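Local coordinates for TssK C (Escherichia coli, PDB 5M2Y), which is a baseplate component of the type VI secretion system, its C-terminal domain, described here, probably being the part that binds the membrane complex, at residues 43-57 against 103-117. Sequence-based numbering, arbitrary orientation.
Sequences LQTKFPQLCKAGSPD and MLDAGRCTFYTPASL
The Y112 ring meets K52 at its edge, near the ring plane, where CB of K52 approaches; P114 N lies over one face, displaced toward the rim. The guanidinium of R108 likewise works through its edge: NH2 donates to P56 O (3.2 Å) from above the carbonyl plane, a weak bond to a water held by S55 O lies in the guanidinium plane, and NH1 forms a salt bridge with E16. On the F47 ring, C51 CB covers one face near the rim, while L117 CD1 comes obliquely to F47 CD1 (3.8 Å). The other methyl of L117, CD2, wedges between L43 CD1 and L50 CD1 (3.6 Å from the latter), and the L50 side chain crosses the P114 ring at about a right angle, CB touching CG. C51 SG is anti to its own N (chi1 -179°), which sets it beside the F111 ring, 5.4 Å from the centroid, an oblique sulfur-aromatic contact. At the far end P56 packs its CB on A106 CB (3.7 Å) and its CG on M103 CG. Between these clusters the backbones pair: K52 and Y112 exchange two bonds, Y112 N to K52 O being short and nearly straight (2.8 Å, 169°), and G54 N reaches T110 O. A water accepts from T110 N and donates to G54 O. Short strand 52-54, one residue after helix 40-50, thus pairs alongside 108-112 in the antiparallel sheet, A53 also bonding to L67 through its backbone, while a Schellman motif at G107 closes helix 97-106.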
ATOM      1  N   LEU A  43      -4.952  12.213  -9.159  1.00 19.50           N
ATOM      2  CA  LEU A  43      -4.308  11.129  -8.421  1.00 18.77           C
ATOM      3  C   LEU A  43      -5.370  10.317  -7.664  1.00 21.38           C
ATOM      4  O   LEU A  43      -5.341   9.096  -7.693  1.00 20.20           O
ATOM      5  CB  LEU A  43      -3.243  11.688  -7.466  1.00 19.22           C
ATOM      6  CG  LEU A  43      -2.452  10.686  -6.635  1.00 23.49           C
ATOM      7  CD1 LEU A  43      -1.486   9.935  -7.480  1.00 23.65           C
ATOM      8  CD2 LEU A  43      -1.694  11.392  -5.526  1.00 26.00           C
ATOM      9  N   GLN A  44      -6.343  11.001  -7.042  1.00 18.12           N
ATOM     10  CA  GLN A  44      -7.422  10.352  -6.291  1.00 17.16           C
ATOM     11  C   GLN A  44      -8.231   9.415  -7.165  1.00 21.34           C
ATOM     12  O   GLN A  44      -8.579   8.309  -6.740  1.00 20.55           O
ATOM     13  CB  GLN A  44      -8.360  11.404  -5.711  1.00 18.36           C
ATOM     14  CG  GLN A  44      -9.326  10.844  -4.689  1.00 20.17           C
ATOM     15  CD  GLN A  44     -10.197  11.916  -4.100  1.00 27.80           C
ATOM     16  OE1 GLN A  44     -10.748  12.775  -4.805  1.00 26.24           O
ATOM     17  NE2 GLN A  44     -10.378  11.830  -2.778  1.00 21.55           N
ATOM     18  N   THR A  45      -8.562   9.908  -8.365  1.00 19.56           N
ATOM     19  CA  THR A  45      -9.343   9.232  -9.387  1.00 19.64           C
ATOM     20  C   THR A  45      -8.612   8.018  -9.999  1.00 23.18           C
ATOM     21  O   THR A  45      -9.200   6.949 -10.095  1.00 24.32           O
ATOM     22  CB  THR A  45      -9.725  10.282 -10.450  1.00 27.64           C
ATOM     23  OG1 THR A  45     -10.593  11.254  -9.854  1.00 27.12           O
ATOM     24  CG2 THR A  45     -10.369   9.682 -11.692  1.00 27.72           C
ATOM     25  N   LYS A  46      -7.340   8.192 -10.394  1.00 18.13           N
ATOM     26  CA  LYS A  46      -6.515   7.244 -11.150  1.00 16.68           C
ATOM     27  C   LYS A  46      -5.641   6.291 -10.348  1.00 18.86           C
ATOM     28  O   LYS A  46      -5.467   5.156 -10.788  1.00 17.94           O
ATOM     29  CB  LYS A  46      -5.646   8.023 -12.138  1.00 18.70           C
ATOM     30  CG  LYS A  46      -6.445   8.770 -13.197  1.00 22.80           C
ATOM     31  CD  LYS A  46      -5.502   9.378 -14.209  1.00 25.24           C
ATOM     32  CE  LYS A  46      -6.181  10.209 -15.265  1.00 31.81           C
ATOM     33  NZ  LYS A  46      -5.166  10.842 -16.127  1.00 36.07           N
ATOM     34  N   PHE A  47      -5.089   6.732  -9.199  1.00 14.74           N
ATOM     35  CA  PHE A  47      -4.228   5.880  -8.363  1.00 13.99           C
ATOM     36  C   PHE A  47      -4.848   4.499  -8.052  1.00 17.45           C
ATOM     37  O   PHE A  47      -4.131   3.513  -8.215  1.00 16.52           O
ATOM     38  CB  PHE A  47      -3.774   6.586  -7.077  1.00 15.00           C
ATOM     39  CG  PHE A  47      -2.740   5.820  -6.292  1.00 15.18           C
ATOM     40  CD1 PHE A  47      -1.393   5.880  -6.630  1.00 17.03           C
ATOM     41  CD2 PHE A  47      -3.110   5.039  -5.213  1.00 16.38           C
ATOM     42  CE1 PHE A  47      -0.435   5.158  -5.902  1.00 17.26           C
ATOM     43  CE2 PHE A  47      -2.153   4.316  -4.490  1.00 18.73           C
ATOM     44  CZ  PHE A  47      -0.824   4.389  -4.834  1.00 16.68           C
ATOM     45  N   PRO A  48      -6.152   4.362  -7.681  1.00 15.23           N
ATOM     46  CA  PRO A  48      -6.700   3.014  -7.407  1.00 15.36           C
ATOM     47  C   PRO A  48      -6.654   2.041  -8.593  1.00 19.48           C
ATOM     48  O   PRO A  48      -6.694   0.832  -8.387  1.00 19.21           O
ATOM     49  CB  PRO A  48      -8.141   3.303  -6.989  1.00 17.15           C
ATOM     50  CG  PRO A  48      -8.097   4.706  -6.459  1.00 20.80           C
ATOM     51  CD  PRO A  48      -7.158   5.402  -7.379  1.00 16.71           C
ATOM     52  N   GLN A  49      -6.588   2.569  -9.826  1.00 17.38           N
ATOM     53  CA  GLN A  49      -6.505   1.762 -11.047  1.00 17.71           C
ATOM     54  C   GLN A  49      -5.091   1.616 -11.573  1.00 21.12           C
ATOM     55  O   GLN A  49      -4.804   0.640 -12.250  1.00 21.56           O
ATOM     56  CB  GLN A  49      -7.428   2.320 -12.129  1.00 19.75           C
ATOM     57  CG  GLN A  49      -8.883   2.066 -11.790  1.00 28.64           C
ATOM     58  CD  GLN A  49      -9.821   2.329 -12.922  1.00 44.35           C
ATOM     59  OE1 GLN A  49     -10.034   3.473 -13.299  1.00 38.20           O
ATOM     60  NE2 GLN A  49     -10.425   1.274 -13.460  1.00 33.55           N
ATOM     61  N   LEU A  50      -4.209   2.572 -11.266  1.00 16.53           N
ATOM     62  CA  LEU A  50      -2.819   2.542 -11.713  1.00 15.65           C
ATOM     63  C   LEU A  50      -1.910   1.737 -10.793  1.00 18.79           C
ATOM     64  O   LEU A  50      -1.066   0.995 -11.284  1.00 17.73           O
ATOM     65  CB  LEU A  50      -2.264   3.953 -11.907  1.00 15.78           C
ATOM     66  CG  LEU A  50      -2.841   4.729 -13.088  1.00 20.38           C
ATOM     67  CD1 LEU A  50      -2.454   6.169 -13.028  1.00 21.31           C
ATOM     68  CD2 LEU A  50      -2.392   4.137 -14.415  1.00 22.63           C
ATOM     69  N   CYS A  51      -2.081   1.884  -9.472  1.00 15.76           N
ATOM     70  CA  CYS A  51      -1.269   1.159  -8.508  1.00 15.22           C
ATOM     71  C   CYS A  51      -1.752  -0.269  -8.401  1.00 18.60           C
ATOM     72  O   CYS A  51      -2.945  -0.500  -8.228  1.00 18.14           O
ATOM     73  CB  CYS A  51      -1.272   1.861  -7.151  1.00 14.93           C
ATOM     74  SG  CYS A  51      -0.258   1.047  -5.899  1.00 19.09           S
ATOM     75  N   LYS A  52      -0.819  -1.216  -8.490  1.00 15.58           N
ATOM     76  CA  LYS A  52      -1.148  -2.633  -8.409  1.00 15.64           C
ATOM     77  C   LYS A  52      -0.312  -3.314  -7.347  1.00 19.66           C
ATOM     78  O   LYS A  52       0.902  -3.137  -7.312  1.00 19.95           O
ATOM     79  CB  LYS A  52      -0.926  -3.316  -9.767  1.00 18.05           C
ATOM     80  CG  LYS A  52      -1.723  -2.722 -10.914  1.00 25.92           C
ATOM     81  CD  LYS A  52      -3.100  -3.379 -11.063  1.00 33.54           C
ATOM     82  CE  LYS A  52      -3.680  -2.684 -12.282  1.00 41.91           C
ATOM     83  NZ  LYS A  52      -5.084  -2.272 -12.180  1.00 44.76           N
ATOM     84  N   ALA A  53      -0.955  -4.116  -6.498  1.00 17.06           N
ATOM     85  CA  ALA A  53      -0.244  -4.890  -5.498  1.00 16.59           C
ATOM     86  C   ALA A  53       0.383  -6.099  -6.200  1.00 19.87           C
ATOM     87  O   ALA A  53      -0.250  -6.744  -7.042  1.00 19.16           O
ATOM     88  CB  ALA A  53      -1.210  -5.360  -4.429  1.00 17.75           C
ATOM     89  N   GLY A  54       1.641  -6.346  -5.888  1.00 16.83           N
ATOM     90  CA  GLY A  54       2.383  -7.460  -6.456  1.00 17.09           C
ATOM     91  C   GLY A  54       2.277  -8.685  -5.582  1.00 21.27           C
ATOM     92  O   GLY A  54       1.931  -8.595  -4.400  1.00 20.58           O
ATOM     93  N   SER A  55       2.519  -9.833  -6.163  1.00 17.86           N
ATOM     94  CA  SER A  55       2.431 -11.057  -5.431  1.00 18.28           C
ATOM     95  C   SER A  55       3.590 -11.129  -4.465  1.00 23.57           C
ATOM     96  O   SER A  55       4.695 -10.980  -4.867  1.00 23.15           O
ATOM     97  CB  SER A  55       2.544 -12.235  -6.372  1.00 21.74           C
ATOM     98  OG  SER A  55       2.463 -13.436  -5.678  1.00 27.03           O
ATOM     99  N   PRO A  56       3.289 -11.360  -3.197  1.00 21.66           N
ATOM    100  CA  PRO A  56       4.330 -11.462  -2.190  1.00 21.99           C
ATOM    101  C   PRO A  56       4.929 -12.880  -2.132  1.00 26.99           C
ATOM    102  O   PRO A  56       5.934 -13.050  -1.496  1.00 27.19           O
ATOM    103  CB  PRO A  56       3.595 -11.203  -0.889  1.00 23.83           C
ATOM    104  CG  PRO A  56       2.222 -11.592  -1.137  1.00 28.05           C
ATOM    105  CD  PRO A  56       1.960 -11.446  -2.596  1.00 23.34           C
ATOM    106  N   ASP A  57       4.306 -13.834  -2.795  1.00 24.70           N
ATOM    107  CA  ASP A  57       4.747 -15.213  -2.710  1.00 25.51           C
ATOM    108  C   ASP A  57       4.774 -16.042  -3.971  1.00 30.64           C
ATOM    109  O   ASP A  57       4.840 -17.235  -3.883  1.00 31.03           O
ATOM    110  CB  ASP A  57       3.866 -15.937  -1.700  1.00 27.85           C
ATOM    111  CG  ASP A  57       2.377 -15.907  -2.073  1.00 36.10           C
ATOM    112  OD1 ASP A  57       2.064 -15.415  -3.130  1.00 35.13           O
ATOM    113  OD2 ASP A  57       1.551 -16.411  -1.301  1.00 41.01           O
ATOM    114  N   MET A 103       0.263 -11.785   2.135  1.00 24.59           N
ATOM    115  CA  MET A 103       1.263 -10.771   2.480  1.00 24.07           C
ATOM    116  C   MET A 103       1.872 -11.022   3.859  1.00 28.72           C
ATOM    117  O   MET A 103       3.092 -10.966   4.002  1.00 28.34           O
ATOM    118  CB  MET A 103       0.661  -9.369   2.420  1.00 25.97           C
ATOM    119  CG  MET A 103       0.441  -8.891   1.020  1.00 29.34           C
ATOM    120  SD  MET A 103      -0.192  -7.226   0.973  1.00 33.18           S
ATOM    121  CE  MET A 103      -1.773  -7.492   1.530  1.00 30.18           C
ATOM    122  N   LEU A 104       1.025 -11.295   4.863  1.00 26.12           N
ATOM    123  CA  LEU A 104       1.474 -11.545   6.226  1.00 26.77           C
ATOM    124  C   LEU A 104       2.314 -12.821   6.344  1.00 31.80           C
ATOM    125  O   LEU A 104       3.343 -12.796   7.015  1.00 31.83           O
ATOM    126  CB  LEU A 104       0.298 -11.522   7.211  1.00 27.31           C
ATOM    127  CG  LEU A 104      -0.422 -10.168   7.356  1.00 31.60           C
ATOM    128  CD1 LEU A 104      -1.780 -10.328   7.985  1.00 32.12           C
ATOM    129  CD2 LEU A 104       0.441  -9.146   8.124  1.00 34.40           C
ATOM    130  N   ASP A 105       1.924 -13.895   5.636  1.00 29.67           N
ATOM    131  CA  ASP A 105       2.669 -15.161   5.634  1.00 30.65           C
ATOM    132  C   ASP A 105       4.022 -15.029   4.943  1.00 34.66           C
ATOM    133  O   ASP A 105       4.996 -15.638   5.391  1.00 34.86           O
ATOM    134  CB  ASP A 105       1.867 -16.287   4.969  1.00 33.21           C
ATOM    135  CG  ASP A 105       0.733 -16.845   5.803  1.00 44.46           C
ATOM    136  OD1 ASP A 105       0.635 -16.496   6.999  1.00 45.48           O
ATOM    137  OD2 ASP A 105      -0.044 -17.653   5.266  1.00 50.10           O
ATOM    138  N   ALA A 106       4.084 -14.239   3.856  1.00 30.34           N
ATOM    139  CA  ALA A 106       5.317 -14.000   3.113  1.00 29.94           C
ATOM    140  C   ALA A 106       6.223 -13.014   3.844  1.00 33.10           C
ATOM    141  O   ALA A 106       7.428 -12.983   3.602  1.00 33.08           O
ATOM    142  CB  ALA A 106       4.994 -13.482   1.727  1.00 30.05           C
ATOM    143  N   GLY A 107       5.628 -12.237   4.747  1.00 28.84           N
ATOM    144  CA  GLY A 107       6.312 -11.211   5.515  1.00 28.28           C
ATOM    145  C   GLY A 107       6.728 -10.026   4.668  1.00 30.60           C
ATOM    146  O   GLY A 107       7.700  -9.342   4.980  1.00 30.53           O
ATOM    147  N   ARG A 108       5.949  -9.777   3.590  1.00 26.14           N
ATOM    148  CA  ARG A 108       6.261  -8.769   2.591  1.00 25.14           C
ATOM    149  C   ARG A 108       5.066  -8.283   1.788  1.00 26.84           C
ATOM    150  O   ARG A 108       4.096  -9.011   1.589  1.00 25.81           O
ATOM    151  CB  ARG A 108       7.240  -9.428   1.615  1.00 27.27           C
ATOM    152  CG  ARG A 108       7.972  -8.521   0.662  1.00 39.88           C
ATOM    153  CD  ARG A 108       9.017  -9.350  -0.043  1.00 49.90           C
ATOM    154  NE  ARG A 108       8.451 -10.319  -0.963  1.00 57.09           N
ATOM    155  CZ  ARG A 108       8.548 -10.257  -2.290  1.00 68.59           C
ATOM    156  NH1 ARG A 108       9.198  -9.254  -2.862  1.00 53.83           N
ATOM    157  NH2 ARG A 108       7.999 -11.194  -3.033  1.00 54.26           N
ATOM    158  N   CYS A 109       5.181  -7.054   1.283  1.00 22.86           N
ATOM    159  CA  CYS A 109       4.192  -6.511   0.366  1.00 22.33           C
ATOM    160  C   CYS A 109       4.910  -5.695  -0.700  1.00 23.98           C
ATOM    161  O   CYS A 109       5.977  -5.141  -0.437  1.00 23.54           O
ATOM    162  CB  CYS A 109       3.123  -5.703   1.093  1.00 22.96           C
ATOM    163  SG  CYS A 109       3.749  -4.225   1.918  1.00 26.84           S
ATOM    164  N   THR A 110       4.351  -5.653  -1.908  1.00 19.26           N
ATOM    165  CA  THR A 110       4.941  -4.905  -3.012  1.00 18.13           C
ATOM    166  C   THR A 110       3.865  -4.137  -3.745  1.00 19.64           C
ATOM    167  O   THR A 110       2.728  -4.592  -3.820  1.00 17.98           O
ATOM    168  CB  THR A 110       5.701  -5.798  -4.004  1.00 25.85           C
ATOM    169  OG1 THR A 110       4.789  -6.632  -4.690  1.00 26.11           O
ATOM    170  CG2 THR A 110       6.786  -6.646  -3.357  1.00 25.22           C
ATOM    171  N   PHE A 111       4.229  -2.967  -4.272  1.00 16.28           N
ATOM    172  CA  PHE A 111       3.314  -2.131  -5.040  1.00 15.29           C
ATOM    173  C   PHE A 111       3.992  -1.626  -6.277  1.00 18.76           C
ATOM    174  O   PHE A 111       5.136  -1.187  -6.234  1.00 18.52           O
ATOM    175  CB  PHE A 111       2.800  -0.936  -4.217  1.00 17.12           C
ATOM    176  CG  PHE A 111       2.174  -1.325  -2.907  1.00 18.88           C
ATOM    177  CD1 PHE A 111       0.828  -1.648  -2.831  1.00 21.97           C
ATOM    178  CD2 PHE A 111       2.938  -1.383  -1.749  1.00 21.33           C
ATOM    179  CE1 PHE A 111       0.261  -2.027  -1.615  1.00 22.85           C
ATOM    180  CE2 PHE A 111       2.375  -1.758  -0.539  1.00 24.12           C
ATOM    181  CZ  PHE A 111       1.039  -2.071  -0.473  1.00 22.05           C
ATOM    182  N   TYR A 112       3.268  -1.694  -7.376  1.00 15.10           N
ATOM    183  CA  TYR A 112       3.723  -1.202  -8.652  1.00 14.98           C
ATOM    184  C   TYR A 112       3.082   0.148  -8.860  1.00 19.03           C
ATOM    185  O   TYR A 112       1.867   0.288  -8.721  1.00 17.76           O
ATOM    186  CB  TYR A 112       3.315  -2.170  -9.779  1.00 16.46           C
ATOM    187  CG  TYR A 112       3.392  -1.573 -11.165  1.00 17.92           C
ATOM    188  CD1 TYR A 112       4.617  -1.215 -11.719  1.00 19.91           C
ATOM    189  CD2 TYR A 112       2.250  -1.387 -11.925  1.00 18.73           C
ATOM    190  CE1 TYR A 112       4.697  -0.667 -12.990  1.00 20.01           C
ATOM    191  CE2 TYR A 112       2.319  -0.849 -13.206  1.00 19.75           C
ATOM    192  CZ  TYR A 112       3.547  -0.486 -13.729  1.00 26.28           C
ATOM    193  OH  TYR A 112       3.650   0.011 -15.004  1.00 25.86           O
ATOM    194  N   THR A 113       3.908   1.134  -9.203  1.00 16.09           N
ATOM    195  CA  THR A 113       3.428   2.469  -9.528  1.00 15.81           C
ATOM    196  C   THR A 113       3.975   2.792 -10.912  1.00 21.14           C
ATOM    197  O   THR A 113       5.187   2.932 -11.044  1.00 21.62           O
ATOM    198  CB  THR A 113       3.838   3.499  -8.471  1.00 19.44           C
ATOM    199  OG1 THR A 113       5.252   3.514  -8.324  1.00 20.82           O
ATOM    200  CG2 THR A 113       3.166   3.266  -7.118  1.00 19.19           C
ATOM    201  N   PRO A 114       3.120   2.872 -11.959  1.00 18.54           N
ATOM    202  CA  PRO A 114       3.633   3.170 -13.306  1.00 18.95           C
ATOM    203  C   PRO A 114       4.194   4.575 -13.399  1.00 22.86           C
ATOM    204  O   PRO A 114       3.821   5.430 -12.603  1.00 21.25           O
ATOM    205  CB  PRO A 114       2.397   3.008 -14.200  1.00 21.00           C
ATOM    206  CG  PRO A 114       1.248   3.238 -13.300  1.00 24.94           C
ATOM    207  CD  PRO A 114       1.653   2.708 -11.973  1.00 20.01           C
ATOM    208  N   ALA A 115       5.074   4.808 -14.388  1.00 21.08           N
ATOM    209  CA  ALA A 115       5.704   6.103 -14.639  1.00 22.03           C
ATOM    210  C   ALA A 115       4.701   7.220 -14.961  1.00 25.77           C
ATOM    211  O   ALA A 115       5.010   8.387 -14.745  1.00 26.02           O
ATOM    212  CB  ALA A 115       6.722   5.981 -15.743  1.00 23.65           C
ATOM    213  N   SER A 116       3.482   6.858 -15.410  1.00 21.96           N
ATOM    214  CA  SER A 116       2.400   7.801 -15.720  1.00 22.24           C
ATOM    215  C   SER A 116       1.949   8.568 -14.471  1.00 27.38           C
ATOM    216  O   SER A 116       1.447   9.679 -14.591  1.00 27.60           O
ATOM    217  CB  SER A 116       1.207   7.069 -16.323  1.00 25.65           C
ATOM    218  OG  SER A 116       0.605   6.199 -15.387  1.00 30.31           O
ATOM    219  N   LEU A 117       2.149   7.978 -13.279  1.00 23.55           N
ATOM    220  CA  LEU A 117       1.820   8.616 -12.011  1.00 23.72           C
ATOM    221  C   LEU A 117       2.756   9.759 -11.722  1.00 30.04           C
ATOM    222  O   LEU A 117       2.450  10.545 -10.860  1.00 30.26           O
ATOM    223  CB  LEU A 117       1.829   7.612 -10.836  1.00 22.70           C
ATOM    224  CG  LEU A 117       0.584   6.732 -10.673  1.00 26.48           C
ATOM    225  CD1 LEU A 117       0.815   5.624  -9.689  1.00 25.95           C
ATOM    226  CD2 LEU A 117      -0.613   7.539 -10.237  1.00 27.56           C
TER
HETATM  227  O   HOH W   1       1.828  -7.386  -1.923  1.00 26.00           O
HETATM  228  O   HOH W   2       5.824  -8.630  -6.154  1.00 22.34           O
HETATM  229  O   HOH W   3       6.900 -12.629  -5.237  1.00 51.43           O